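Metallophosphoesterase (Clostridium thermocellum, PDB 4J6O) probably removes 2',3' phosphates from broken RNA ends, as the manganese-binding phosphatase domain of the bacterial Pnkp-Hen1 RNA repair system. Local coordinates at residues Gly18-Cys23 with Val60-Asp65. Residues are numbered along the deposited sequence; the frame is centred on the assembly and turned at random.
Sequences GDIHGC and VLFLGD. With MN (manganese (II) ion), chain J.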
loop_
_atom_site.group_PDB
_atom_site.type_symbol
_atom_site.label_atom_id
_atom_site.label_comp_id
_atom_site.label_asym_id
_atom_site.label_seq_id
_atom_site.Cartn_x
_atom_site.Cartn_y
_atom_site.Cartn_z
ATOM N N GLY A 18 -2.901 5.068 -1.472
ATOM C CA GLY A 18 -3.403 4.095 -0.496
ATOM C C GLY A 18 -3.814 2.774 -1.135
ATOM O O GLY A 18 -3.473 2.453 -2.263
ATOM N N ASP A 19 -4.519 1.955 -0.343
ATOM C CA ASP A 19 -4.782 0.576 -0.759
ATOM C C ASP A 19 -5.548 0.495 -2.072
ATOM O O ASP A 19 -6.651 1.047 -2.213
ATOM C CB ASP A 19 -5.663 -0.095 0.295
ATOM C CG ASP A 19 -5.107 -0.026 1.678
ATOM O OD1 ASP A 19 -4.625 1.027 2.189
ATOM O OD2 ASP A 19 -5.239 -1.103 2.360
ATOM N N ILE A 20 -4.984 -0.283 -2.978
ATOM C CA ILE A 20 -5.539 -0.452 -4.291
ATOM C C ILE A 20 -6.450 -1.668 -4.429
ATOM O O ILE A 20 -7.494 -1.561 -5.075
ATOM C CB ILE A 20 -4.404 -0.488 -5.322
ATOM C CG1 ILE A 20 -3.649 0.878 -5.297
ATOM C CG2 ILE A 20 -4.930 -0.816 -6.708
ATOM C CD1 ILE A 20 -2.218 0.795 -5.914
ATOM N N HIS A 21 -6.043 -2.794 -3.764
ATOM C CA HIS A 21 -6.899 -3.986 -3.727
ATOM C C HIS A 21 -7.519 -4.256 -5.122
ATOM O O HIS A 21 -8.742 -4.407 -5.275
ATOM C CB HIS A 21 -7.996 -3.818 -2.672
ATOM C CG HIS A 21 -7.492 -3.961 -1.277
ATOM N ND1 HIS A 21 -6.814 -5.088 -0.859
ATOM C CD2 HIS A 21 -7.587 -3.152 -0.199
ATOM C CE1 HIS A 21 -6.457 -4.939 0.401
ATOM N NE2 HIS A 21 -6.930 -3.783 0.834
ATOM N N GLY A 22 -6.662 -4.321 -6.128
ATOM C CA GLY A 22 -7.078 -4.797 -7.441
ATOM C C GLY A 22 -7.837 -3.793 -8.283
ATOM O O GLY A 22 -8.340 -4.148 -9.327
ATOM N N CYS A 23 -7.945 -2.555 -7.803
ATOM C CA CYS A 23 -8.734 -1.564 -8.531
ATOM C C CYS A 23 -7.879 -0.856 -9.623
ATOM O O CYS A 23 -7.570 0.326 -9.496
ATOM C CB CYS A 23 -9.294 -0.557 -7.582
ATOM S SG CYS A 23 -10.596 -1.335 -6.508
ATOM N N VAL A 60 6.089 7.897 -7.318
ATOM C CA VAL A 60 4.951 7.348 -6.585
ATOM C C VAL A 60 5.454 6.491 -5.425
ATOM O O VAL A 60 6.386 5.671 -5.581
ATOM C CB VAL A 60 4.070 6.453 -7.487
ATOM C CG1 VAL A 60 2.903 5.817 -6.634
ATOM C CG2 VAL A 60 3.485 7.231 -8.655
ATOM N N LEU A 61 4.757 6.602 -4.299
ATOM C CA LEU A 61 5.007 5.700 -3.165
ATOM C C LEU A 61 3.731 4.935 -2.881
ATOM O O LEU A 61 2.731 5.547 -2.531
ATOM C CB LEU A 61 5.390 6.510 -1.920
ATOM C CG LEU A 61 6.614 7.406 -2.059
ATOM C CD1 LEU A 61 6.810 8.120 -0.716
ATOM C CD2 LEU A 61 7.871 6.632 -2.436
ATOM N N PHE A 62 3.754 3.609 -3.079
ATOM C CA PHE A 62 2.547 2.796 -2.853
ATOM C C PHE A 62 2.590 2.301 -1.439
ATOM O O PHE A 62 3.640 1.826 -0.994
ATOM C CB PHE A 62 2.504 1.604 -3.815
ATOM C CG PHE A 62 2.237 1.970 -5.267
ATOM C CD1 PHE A 62 0.953 2.277 -5.703
ATOM C CD2 PHE A 62 3.278 2.010 -6.205
ATOM C CE1 PHE A 62 0.717 2.615 -7.053
ATOM C CE2 PHE A 62 3.028 2.358 -7.563
ATOM C CZ PHE A 62 1.743 2.654 -7.977
ATOM N N LEU A 63 1.428 2.338 -0.776
ATOM C CA LEU A 63 1.326 1.957 0.644
ATOM C C LEU A 63 0.976 0.488 0.807
ATOM O O LEU A 63 0.814 -0.012 1.952
ATOM C CB LEU A 63 0.350 2.843 1.375
ATOM C CG LEU A 63 0.726 4.314 1.430
ATOM C CD1 LEU A 63 -0.325 5.057 2.273
ATOM C CD2 LEU A 63 2.097 4.449 2.088
ATOM N N GLY A 64 0.933 -0.203 -0.309
ATOM C CA GLY A 64 0.719 -1.643 -0.322
ATOM C C GLY A 64 -0.748 -2.032 -0.317
ATOM O O GLY A 64 -1.639 -1.194 -0.584
ATOM N N ASP A 65 -1.023 -3.286 -0.015
ATOM C CA ASP A 65 -2.367 -3.906 -0.172
ATOM C C ASP A 65 -2.809 -3.731 -1.628
ATOM O O ASP A 65 -3.870 -3.181 -1.945
ATOM C CB ASP A 65 -3.380 -3.346 0.810
ATOM C CG ASP A 65 -3.497 -4.230 2.088
ATOM O OD1 ASP A 65 -2.632 -5.104 2.237
ATOM O OD2 ASP A 65 -4.402 -4.040 2.910
HETATM MN MN MN J . -6.258 -2.944 2.858
HETATM O O HOH W 1 -0.935 0.979 -2.518
HETATM O O HOH W 2 -2.001 0.517 1.680
HETATM O O HOH W 3 -8.164 -1.645 2.956
#
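D65 meets D19 and H21 around a manganese ion. From CB outward, D65 touches both partners. Its CB lies 3.3 Å from D19 OD2 and 3.5 Å from H21 CE1. Its CG also packs against H21 CE1. At the tip the oxygens divide: OD2 binds manganese at 2.2 Å, while OD1 accepts a hydrogen bond from the backbone N of H96. This second bond helps fix the rotation of the carboxylate. D19 OD2 and H21 NE2 bind the same ion. Water 3 and two atoms from outside the two segments complete its coordination. The D19 and D65 side chains run side by side, but their carboxylate planes are turned 80° apart. Their OD2 atoms come within 3.1 Å as two ligands of one ion, not as a hydrogen bond.

The backbone ties the loops together as well. H21 N donates to D65 O at 2.9 Å, in the carbonyl plane, and I20 N adds a weak bond. H21 CG sits beside its own backbone N (chi1 -74°), which keeps one ring face next to the same D65 O. H21 ND1 bonds to V67 O, which steadies the imidazole. Water 2 bridges G64 O and, weakly, D19 OD1.

D19 and H21 belong to the GDxHG motif and D65 to the GDxxDR motif of calcineurin-like phosphoesterases. I20 CD1 meets F62 CD1 at 3.5 Å, and both side chains touch helix 73-86. The site forms where parallel neighbouring strands 14-17 and 59-62 end, the first leading into helix 24-33.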